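PDB 4QQB: RNA-binding protein Unr from Drosophila melanogaster, which binds RNA through cold-shock domains, here the first of them, and regulates dosage compensation in both sexes, promoting assembly of the MSL complex in males. Local coordinates for residues E[7-19]-E[22-34]. Numbering follows the deposited sequence.
With nucleotides of chain A.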
loop_
_atom_site.group_PDB
_atom_site.type_symbol
_atom_site.label_atom_id
_atom_site.label_comp_id
_atom_site.label_asym_id
_atom_site.label_seq_id
_atom_site.Cartn_x
_atom_site.Cartn_y
_atom_site.Cartn_z
ATOM N N GLU E 7 -4.277 29.468 16.026
ATOM C CA GLU E 7 -3.292 29.863 17.036
ATOM C C GLU E 7 -1.867 29.720 16.480
ATOM O O GLU E 7 -1.689 29.378 15.304
ATOM C CB GLU E 7 -3.494 29.077 18.344
ATOM C CG GLU E 7 -3.455 27.559 18.235
ATOM C CD GLU E 7 -3.189 26.883 19.578
ATOM O OE1 GLU E 7 -2.182 27.239 20.239
ATOM O OE2 GLU E 7 -3.974 25.991 19.971
ATOM N N THR E 8 -0.861 29.996 17.312
ATOM C CA THR E 8 0.523 30.090 16.848
ATOM C C THR E 8 1.480 29.155 17.586
ATOM O O THR E 8 1.221 28.729 18.722
ATOM C CB THR E 8 1.059 31.523 17.005
ATOM O OG1 THR E 8 1.245 31.817 18.394
ATOM C CG2 THR E 8 0.093 32.531 16.405
ATOM N N GLY E 9 2.597 28.863 16.924
ATOM C CA GLY E 9 3.628 27.986 17.477
ATOM C C GLY E 9 4.939 28.035 16.705
ATOM O O GLY E 9 5.029 28.662 15.643
ATOM N N ILE E 10 5.956 27.369 17.249
ATOM C CA ILE E 10 7.280 27.308 16.629
ATOM C C ILE E 10 7.588 25.872 16.214
ATOM O O ILE E 10 7.249 24.928 16.936
ATOM C CB ILE E 10 8.400 27.753 17.604
ATOM C CG1 ILE E 10 7.952 28.916 18.508
ATOM C CG2 ILE E 10 9.670 28.109 16.834
ATOM C CD1 ILE E 10 7.599 30.191 17.773
ATOM N N ILE E 11 8.257 25.716 15.073
ATOM C CA ILE E 11 8.710 24.401 14.609
ATOM C C ILE E 11 9.780 23.836 15.562
ATOM O O ILE E 11 10.851 24.410 15.731
ATOM C CB ILE E 11 9.286 24.464 13.173
ATOM C CG1 ILE E 11 8.247 24.992 12.168
ATOM C CG2 ILE E 11 9.798 23.098 12.732
ATOM C CD1 ILE E 11 7.085 24.063 11.904
ATOM N N GLU E 12 9.471 22.701 16.173
ATOM C CA GLU E 12 10.324 22.064 17.172
ATOM C C GLU E 12 11.268 21.021 16.570
ATOM O O GLU E 12 12.405 20.861 17.021
ATOM C CB GLU E 12 9.433 21.380 18.212
ATOM C CG GLU E 12 9.534 21.929 19.623
ATOM C CD GLU E 12 10.335 21.025 20.542
ATOM O OE1 GLU E 12 9.912 20.849 21.710
ATOM O OE2 GLU E 12 11.371 20.478 20.089
ATOM N N LYS E 13 10.761 20.285 15.584
ATOM C CA LYS E 13 11.514 19.233 14.910
ATOM C C LYS E 13 10.841 18.882 13.594
ATOM O O LYS E 13 9.613 18.954 13.487
ATOM C CB LYS E 13 11.586 17.973 15.776
ATOM C CG LYS E 13 12.204 16.789 15.047
ATOM C CD LYS E 13 12.737 15.719 15.979
ATOM C CE LYS E 13 13.792 14.883 15.268
ATOM N NZ LYS E 13 14.443 13.924 16.198
ATOM N N LEU E 14 11.650 18.484 12.610
ATOM C CA LEU E 14 11.147 18.058 11.307
ATOM C C LEU E 14 11.686 16.693 10.889
ATOM O O LEU E 14 12.856 16.380 11.111
ATOM C CB LEU E 14 11.530 19.077 10.244
ATOM C CG LEU E 14 10.950 20.475 10.429
ATOM C CD1 LEU E 14 11.542 21.412 9.392
ATOM C CD2 LEU E 14 9.433 20.461 10.325
ATOM N N LEU E 15 10.811 15.892 10.287
ATOM C CA LEU E 15 11.183 14.651 9.617
ATOM C C LEU E 15 10.937 14.854 8.120
ATOM O O LEU E 15 10.625 15.966 7.705
ATOM C CB LEU E 15 10.346 13.496 10.159
ATOM C CG LEU E 15 10.571 13.095 11.622
ATOM C CD1 LEU E 15 12.016 12.679 11.863
ATOM C CD2 LEU E 15 10.157 14.196 12.586
ATOM N N HIS E 16 11.072 13.806 7.307
ATOM C CA HIS E 16 10.896 13.951 5.852
ATOM C C HIS E 16 9.445 14.221 5.444
ATOM O O HIS E 16 9.193 14.744 4.363
ATOM C CB HIS E 16 11.412 12.720 5.098
ATOM C CG HIS E 16 12.841 12.387 5.392
ATOM N ND1 HIS E 16 13.302 11.090 5.466
ATOM C CD2 HIS E 16 13.906 13.181 5.656
ATOM C CE1 HIS E 16 14.593 11.100 5.754
ATOM N NE2 HIS E 16 14.983 12.357 5.876
ATOM N N SER E 17 8.500 13.856 6.305
ATOM C CA SER E 17 7.084 13.923 5.969
ATOM C C SER E 17 6.194 14.641 6.991
ATOM O O SER E 17 5.085 15.064 6.667
ATOM C CB SER E 17 6.574 12.507 5.794
ATOM O OG SER E 17 5.343 12.518 5.115
ATOM N N TYR E 18 6.660 14.763 8.224
ATOM C CA TYR E 18 5.866 15.375 9.274
ATOM C C TYR E 18 6.789 16.147 10.184
ATOM O O TYR E 18 8.006 16.129 10.005
ATOM C CB TYR E 18 5.100 14.303 10.059
ATOM C CG TYR E 18 5.949 13.150 10.565
ATOM C CD1 TYR E 18 6.267 12.079 9.737
ATOM C CD2 TYR E 18 6.421 13.125 11.873
ATOM C CE1 TYR E 18 7.036 11.024 10.193
ATOM C CE2 TYR E 18 7.188 12.071 12.340
ATOM C CZ TYR E 18 7.493 11.025 11.495
ATOM O OH TYR E 18 8.256 9.975 11.950
ATOM N N GLY E 19 6.205 16.835 11.155
ATOM C CA GLY E 19 6.987 17.598 12.112
ATOM C C GLY E 19 6.272 17.781 13.429
ATOM O O GLY E 19 5.168 17.259 13.638
ATOM N N GLN E 22 5.922 23.446 18.860
ATOM C CA GLN E 22 5.669 23.960 20.205
ATOM C C GLN E 22 4.638 25.062 20.088
ATOM O O GLN E 22 4.847 26.036 19.364
ATOM C CB GLN E 22 6.936 24.478 20.899
ATOM C CG GLN E 22 7.476 23.563 22.000
ATOM C CD GLN E 22 6.483 23.286 23.123
ATOM O OE1 GLN E 22 6.578 22.261 23.809
ATOM N NE2 GLN E 22 5.521 24.190 23.311
ATOM N N CYS E 23 3.517 24.887 20.784
ATOM C CA CYS E 23 2.426 25.854 20.754
ATOM C C CYS E 23 2.731 27.019 21.681
ATOM O O CYS E 23 3.229 26.828 22.792
ATOM C CB CYS E 23 1.112 25.195 21.173
ATOM S SG CYS E 23 0.523 23.899 20.060
ATOM N N CYS E 24 2.424 28.226 21.223
ATOM C CA CYS E 24 2.712 29.426 22.000
ATOM C C CYS E 24 1.636 29.662 23.046
ATOM O O CYS E 24 1.930 29.698 24.240
ATOM C CB CYS E 24 2.838 30.635 21.081
ATOM S SG CYS E 24 4.232 30.495 19.943
ATOM N N GLU E 25 0.393 29.795 22.592
ATOM C CA GLU E 25 -0.744 30.054 23.485
ATOM C C GLU E 25 -1.488 28.765 23.857
ATOM O O GLU E 25 -2.711 28.683 23.767
ATOM C CB GLU E 25 -1.684 31.095 22.864
ATOM C CG GLU E 25 -2.321 30.693 21.543
ATOM C CD GLU E 25 -2.068 31.711 20.448
ATOM O OE1 GLU E 25 -0.892 31.863 20.057
ATOM O OE2 GLU E 25 -3.035 32.348 19.974
ATOM N N ARG E 26 -0.718 27.781 24.313
ATOM C CA ARG E 26 -1.199 26.440 24.638
ATOM C C ARG E 26 0.023 25.646 25.081
ATOM O O ARG E 26 1.045 25.653 24.397
ATOM C CB ARG E 26 -1.838 25.784 23.404
ATOM C CG ARG E 26 -1.852 24.255 23.392
ATOM C CD ARG E 26 -3.169 23.648 23.855
ATOM N NE ARG E 26 -4.099 23.494 22.736
ATOM C CZ ARG E 26 -5.059 24.358 22.400
ATOM N NH1 ARG E 26 -5.270 25.471 23.096
ATOM N NH2 ARG E 26 -5.830 24.103 21.352
ATOM N N GLN E 27 -0.062 24.974 26.222
ATOM C CA GLN E 27 1.033 24.118 26.653
ATOM C C GLN E 27 0.886 22.748 26.001
ATOM O O GLN E 27 0.264 21.845 26.563
ATOM C CB GLN E 27 1.065 23.990 28.170
ATOM C CG GLN E 27 2.206 23.120 28.671
ATOM C CD GLN E 27 2.456 23.286 30.151
ATOM O OE1 GLN E 27 3.592 23.495 30.579
ATOM N NE2 GLN E 27 1.393 23.201 30.946
ATOM N N ALA E 28 1.453 22.604 24.804
ATOM C CA ALA E 28 1.332 21.370 24.032
ATOM C C ALA E 28 2.321 21.350 22.884
ATOM O O ALA E 28 2.638 22.394 22.306
ATOM C CB ALA E 28 -0.077 21.225 23.485
ATOM N N ARG E 29 2.787 20.149 22.556
ATOM C CA ARG E 29 3.690 19.922 21.430
ATOM C C ARG E 29 2.993 19.031 20.390
ATOM O O ARG E 29 2.920 17.814 20.563
ATOM C CB ARG E 29 4.968 19.262 21.940
ATOM C CG ARG E 29 5.998 18.937 20.876
ATOM C CD ARG E 29 7.253 18.394 21.537
ATOM N NE ARG E 29 8.299 18.056 20.577
ATOM C CZ ARG E 29 8.308 16.957 19.829
ATOM N NH1 ARG E 29 7.322 16.071 19.912
ATOM N NH2 ARG E 29 9.312 16.745 18.985
ATOM N N LEU E 30 2.485 19.636 19.316
ATOM C CA LEU E 30 1.621 18.926 18.364
ATOM C C LEU E 30 2.360 18.326 17.178
ATOM O O LEU E 30 3.354 18.862 16.699
ATOM C CB LEU E 30 0.518 19.850 17.826
ATOM C CG LEU E 30 -0.484 20.406 18.846
ATOM C CD1 LEU E 30 -1.521 21.275 18.151
ATOM C CD2 LEU E 30 -1.158 19.292 19.634
ATOM N N PHE E 31 1.831 17.198 16.722
ATOM C CA PHE E 31 2.232 16.560 15.475
ATOM C C PHE E 31 1.554 17.292 14.318
ATOM O O PHE E 31 0.471 17.848 14.479
ATOM C CB PHE E 31 1.787 15.086 15.510
ATOM C CG PHE E 31 1.962 14.353 14.206
ATOM C CD1 PHE E 31 0.981 14.408 13.225
ATOM C CD2 PHE E 31 3.100 13.594 13.967
ATOM C CE1 PHE E 31 1.141 13.735 12.025
ATOM C CE2 PHE E 31 3.264 12.921 12.771
ATOM C CZ PHE E 31 2.283 12.991 11.799
ATOM N N PHE E 32 2.191 17.295 13.156
ATOM C CA PHE E 32 1.538 17.768 11.940
ATOM C C PHE E 32 2.158 17.115 10.717
ATOM O O PHE E 32 3.372 16.936 10.655
ATOM C CB PHE E 32 1.609 19.298 11.830
ATOM C CG PHE E 32 2.913 19.817 11.292
ATOM C CD1 PHE E 32 3.962 20.109 12.146
ATOM C CD2 PHE E 32 3.087 20.021 9.927
ATOM C CE1 PHE E 32 5.162 20.595 11.652
ATOM C CE2 PHE E 32 4.285 20.496 9.424
ATOM C CZ PHE E 32 5.324 20.785 10.290
ATOM N N HIS E 33 1.317 16.761 9.752
ATOM C CA HIS E 33 1.775 16.150 8.509
ATOM C C HIS E 33 1.924 17.226 7.430
ATOM O O HIS E 33 1.175 18.203 7.411
ATOM C CB HIS E 33 0.785 15.069 8.065
ATOM C CG HIS E 33 1.300 14.196 6.963
ATOM N ND1 HIS E 33 0.678 14.097 5.739
ATOM C CD2 HIS E 33 2.387 13.392 6.897
ATOM C CE1 HIS E 33 1.357 13.268 4.966
ATOM N NE2 HIS E 33 2.394 12.820 5.648
ATOM N N PHE E 34 2.878 17.041 6.521
ATOM C CA PHE E 34 3.132 18.038 5.475
ATOM C C PHE E 34 1.950 18.252 4.521
ATOM O O PHE E 34 1.923 19.241 3.787
ATOM C CB PHE E 34 4.419 17.714 4.703
ATOM C CG PHE E 34 5.679 17.835 5.530
ATOM C CD1 PHE E 34 5.669 18.434 6.799
ATOM C CD2 PHE E 34 6.890 17.371 5.029
ATOM C CE1 PHE E 34 6.832 18.544 7.542
ATOM C CE2 PHE E 34 8.055 17.477 5.773
ATOM C CZ PHE E 34 8.026 18.064 7.029
ATOM P P G A 10 8.251 10.595 1.135
ATOM O OP1 G A 10 8.689 11.779 1.929
ATOM O OP2 G A 10 9.265 9.732 0.470
ATOM O "O5'" G A 10 7.355 9.648 2.055
ATOM C "C5'" G A 10 7.265 9.833 3.483
ATOM C "C4'" G A 10 7.092 8.500 4.171
ATOM O "O4'" G A 10 8.398 7.987 4.551
ATOM C "C3'" G A 10 6.253 8.529 5.442
ATOM O "O3'" G A 10 4.929 8.103 5.176
ATOM C "C2'" G A 10 6.949 7.526 6.353
ATOM O "O2'" G A 10 6.480 6.208 6.157
ATOM C "C1'" G A 10 8.409 7.678 5.930
ATOM N N9 G A 10 9.149 8.723 6.639
ATOM C C8 G A 10 8.670 9.938 7.065
ATOM N N7 G A 10 9.571 10.659 7.674
ATOM C C5 G A 10 10.714 9.872 7.654
ATOM C C6 G A 10 12.013 10.124 8.168
ATOM O O6 G A 10 12.426 11.130 8.757
ATOM N N1 G A 10 12.872 9.056 7.932
ATOM C C2 G A 10 12.529 7.894 7.284
ATOM N N2 G A 10 13.501 6.980 7.154
ATOM N N3 G A 10 11.322 7.647 6.800
ATOM C C4 G A 10 10.471 8.672 7.018
ATOM P P C A 11 3.714 9.095 5.421
ATOM O OP1 C A 11 2.627 8.703 4.503
ATOM O OP2 C A 11 4.238 10.474 5.377
ATOM O "O5'" C A 11 3.250 8.750 6.905
ATOM C "C5'" C A 11 4.017 9.179 8.042
ATOM C "C4'" C A 11 3.103 9.459 9.211
ATOM O "O4'" C A 11 2.186 10.536 8.870
ATOM C "C3'" C A 11 2.227 8.290 9.650
ATOM O "O3'" C A 11 2.163 8.230 11.071
ATOM C "C2'" C A 11 0.863 8.645 9.069
ATOM O "O2'" C A 11 -0.206 8.043 9.765
ATOM C "C1'" C A 11 0.871 10.160 9.225
ATOM N N1 C A 11 -0.074 10.867 8.342
ATOM C C2 C A 11 -1.117 11.617 8.906
ATOM O O2 C A 11 -1.228 11.664 10.141
ATOM N N3 C A 11 -1.979 12.266 8.091
ATOM C C4 C A 11 -1.826 12.193 6.766
ATOM N N4 C A 11 -2.699 12.849 5.999
ATOM C C5 C A 11 -0.776 11.435 6.168
ATOM C C6 C A 11 0.073 10.800 6.986
ATOM P P A A 12 2.946 7.088 11.866
ATOM O OP1 A A 12 3.867 6.399 10.909
ATOM O OP2 A A 12 1.946 6.300 12.622
ATOM O "O5'" A A 12 3.755 7.920 12.958
ATOM C "C5'" A A 12 5.169 8.155 12.828
ATOM C "C4'" A A 12 5.705 8.767 14.095
ATOM O "O4'" A A 12 4.921 9.948 14.403
ATOM C "C3'" A A 12 5.628 7.875 15.335
ATOM O "O3'" A A 12 6.753 8.070 16.189
ATOM C "C2'" A A 12 4.328 8.324 15.996
ATOM O "O2'" A A 12 4.274 8.152 17.396
ATOM C "C1'" A A 12 4.335 9.814 15.685
ATOM N N9 A A 12 3.010 10.430 15.650
ATOM C C8 A A 12 2.057 10.327 14.668
ATOM N N7 A A 12 0.978 11.031 14.904
ATOM C C5 A A 12 1.238 11.641 16.123
ATOM C C6 A A 12 0.482 12.516 16.923
ATOM N N6 A A 12 -0.741 12.945 16.601
ATOM N N1 A A 12 1.034 12.944 18.079
ATOM C C2 A A 12 2.259 12.508 18.405
ATOM N N3 A A 12 3.065 11.684 17.737
ATOM C C4 A A 12 2.488 11.283 16.591
#
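Tyr18 and His33 face each other as an antiparallel non-hydrogen-bonded pair, and the amides on either side close the ladder: Gly19 N gives its hydrogen to Phe32 O (2.9 Å), the Phe32 amide returns one to Gly19 O, and Phe34 N reaches Ser17 O. The adjoining hairpin is paired likewise, Ile10 and Gln22 exchanging two backbone bonds while Cys24 N meets Thr8 O almost straight (172°). At that end Thr8 OG1 donates to Glu25 OE1 at 2.7 Å, nearly along the carboxylate C-O axis. Glu7 OE2 sits over one face of the Arg26 guanidinium, 3.0 Å from NH2, so that salt bridge is purely electrostatic. Glu12 OE1 lies at the edge of the Arg29 guanidinium, near its plane, as a salt bridge with NE at 3.4 Å, while Arg29 NH1 is hydrogen-bonded to N3 of another cytosine of the RNA, not C11. His33 NE2 donates to OP2 of C11 of chain A (3.0 Å), His33 ND1 is hydrogen-bonded to Ser35 OG, and the cytosine lies over the ring. With CG anti to the backbone N (chi1 172°), Phe31 carries the adenine of A12 on one face; its CE2 meets Tyr18 CD2 at 3.3 Å. Tyr18 OH is hydrogen-bonded to N7 of an RNA guanine other than G10; an alanine here would probably leave that N7 without its mate and Phe31 CE2 without its neighbour. Aromatic residues stacking bases on this antiparallel sheet are the hallmark of the cold-shock domain, an OB-fold barrel.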